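Local coordinates for protein phage terminase large subunit (Thermus phage P7426, PDB 7KS4) that is the ATPase domain of a large terminase that probably drives viral DNA into empty capsids and cuts the genome, at residues I70-P73 against Q77-I80. Residues are numbered along the deposited sequence; the frame is centred on the assembly and turned at random.
Sequences IIAP and QAEI
I70 reaches A78 through two torsions: chi1 (-180°) places CG1 anti to the backbone N and sends it toward the helix, and chi2 (-91°) turns CD1 onto A78. CD1 settles against the backbone there, 3.7 Å from CA of A78. The same methyl lies 3.9 Å from CB of A78. In Q77, CG is also anti to the backbone N (chi1 -174°), which lays it beside A72, with CG 3.6 Å from CB of A72. CB of A72 lies against both Q77 and A78. It presses on the first turn of the helix, 3.3 Å from N of A78 and 3.8 Å from CB of A78. The two alanines let strand and helix come close, with their CA atoms 4.8 Å apart. P73 runs alongside Q77, pointing the same way, and its CD is 4.1 Å from CG of Q77. No hydrogen bond joins the segments; the contact is apolar packing. Q77 then bends at chi2, which turns its amide away from the strand. There NE2 gives a hydrogen bond to OD2 of D154, a magnesium ligand in other structures of this protein. The Q77 side chain is about 4 Å from the magnesium ion bound here. P73 touches E155, the predicted ATPase catalytic residue. This is a beta-alpha unit of the P-loop (ASCE) ATPase fold: strand 67-72, next to Walker B strand 150-153, leads into helix 75-92 beside the nucleotide site.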
ATOM      1  N   ILE A  70       4.548   0.197   6.680  1.00 30.96           N
ATOM      2  CA  ILE A  70       3.510   1.064   6.138  1.00 30.71           C
ATOM      3  C   ILE A  70       3.698   2.433   6.772  1.00 32.45           C
ATOM      4  O   ILE A  70       3.774   2.554   8.001  1.00 33.52           O
ATOM      5  CB  ILE A  70       2.089   0.518   6.381  1.00 30.64           C
ATOM      6  CG1 ILE A  70       1.043   1.482   5.778  1.00 30.26           C
ATOM      7  CG2 ILE A  70       1.841   0.253   7.858  1.00 32.57           C
ATOM      8  CD1 ILE A  70       0.519   2.581   6.719  1.00 32.01           C
ATOM      9  N   ILE A  71       3.804   3.458   5.932  1.00 32.36           N
ATOM     10  CA  ILE A  71       4.021   4.828   6.377  1.00 34.07           C
ATOM     11  C   ILE A  71       2.824   5.653   5.936  1.00 32.28           C
ATOM     12  O   ILE A  71       2.422   5.598   4.768  1.00 30.31           O
ATOM     13  CB  ILE A  71       5.323   5.418   5.804  1.00 37.08           C
ATOM     14  CG1 ILE A  71       6.455   4.394   5.913  1.00 40.80           C
ATOM     15  CG2 ILE A  71       5.665   6.731   6.535  1.00 38.51           C
ATOM     16  CD1 ILE A  71       7.753   4.842   5.287  1.00 45.38           C
ATOM     17  N   ALA A  72       2.260   6.409   6.865  1.00 35.02           N
ATOM     18  CA  ALA A  72       1.173   7.337   6.595  1.00 34.46           C
ATOM     19  C   ALA A  72       1.554   8.708   7.111  1.00 36.92           C
ATOM     20  O   ALA A  72       2.597   8.873   7.756  1.00 38.27           O
ATOM     21  CB  ALA A  72      -0.131   6.859   7.257  1.00 33.57           C
ATOM     22  N   PRO A  73       0.747   9.733   6.829  1.00 40.18           N
ATOM     23  CA  PRO A  73       1.053  11.064   7.380  1.00 42.16           C
ATOM     24  C   PRO A  73       1.006  11.116   8.897  1.00 43.27           C
ATOM     25  O   PRO A  73       1.763  11.888   9.502  1.00 44.97           O
ATOM     26  CB  PRO A  73      -0.020  11.962   6.752  1.00 41.55           C
ATOM     27  CG  PRO A  73      -0.438  11.245   5.508  1.00 39.83           C
ATOM     28  CD  PRO A  73      -0.365   9.783   5.864  1.00 39.83           C
ATOM     29  N   GLN A  77      -3.498   7.334  10.992  1.00 56.50           N
ATOM     30  CA  GLN A  77      -3.716   6.863   9.628  1.00 54.43           C
ATOM     31  C   GLN A  77      -2.951   5.570   9.367  1.00 48.68           C
ATOM     32  O   GLN A  77      -3.475   4.655   8.724  1.00 46.58           O
ATOM     33  CB  GLN A  77      -3.307   7.941   8.625  1.00 54.84           C
ATOM     34  CG  GLN A  77      -3.627   7.590   7.173  1.00 52.71           C
ATOM     35  CD  GLN A  77      -5.116   7.437   6.920  1.00 54.43           C
ATOM     36  OE1 GLN A  77      -5.939   8.061   7.593  1.00 58.11           O
ATOM     37  NE2 GLN A  77      -5.470   6.602   5.942  1.00 51.87           N
ATOM     38  N   ALA A  78      -1.713   5.474   9.856  1.00 42.39           N
ATOM     39  CA  ALA A  78      -0.939   4.255   9.656  1.00 39.72           C
ATOM     40  C   ALA A  78      -1.579   3.067  10.357  1.00 40.67           C
ATOM     41  O   ALA A  78      -1.440   1.930   9.890  1.00 37.55           O
ATOM     42  CB  ALA A  78       0.488   4.454  10.157  1.00 39.78           C
ATOM     43  N   GLU A  79      -2.273   3.309  11.473  1.00 46.99           N
ATOM     44  CA  GLU A  79      -2.931   2.237  12.214  1.00 49.58           C
ATOM     45  C   GLU A  79      -3.983   1.522  11.382  1.00 46.17           C
ATOM     46  O   GLU A  79      -4.321   0.374  11.687  1.00 44.21           O
ATOM     47  CB  GLU A  79      -3.590   2.786  13.483  1.00 58.67           C
ATOM     48  CG  GLU A  79      -2.623   3.117  14.608  1.00 65.37           C
ATOM     49  CD  GLU A  79      -3.273   3.926  15.723  1.00 74.03           C
ATOM     50  OE1 GLU A  79      -4.515   3.856  15.869  1.00 76.60           O
ATOM     51  OE2 GLU A  79      -2.541   4.637  16.448  1.00 78.46           O
ATOM     52  N   ILE A  80      -4.518   2.174  10.350  1.00 47.92           N
ATOM     53  CA  ILE A  80      -5.583   1.559   9.564  1.00 46.65           C
ATOM     54  C   ILE A  80      -5.052   0.325   8.849  1.00 43.15           C
ATOM     55  O   ILE A  80      -5.521  -0.796   9.077  1.00 42.32           O
ATOM     56  CB  ILE A  80      -6.183   2.572   8.575  1.00 45.20           C
ATOM     57  CG1 ILE A  80      -6.817   3.733   9.344  1.00 49.55           C
ATOM     58  CG2 ILE A  80      -7.230   1.897   7.685  1.00 44.21           C
ATOM     59  CD1 ILE A  80      -7.272   4.872   8.469  1.00 51.38           C
TER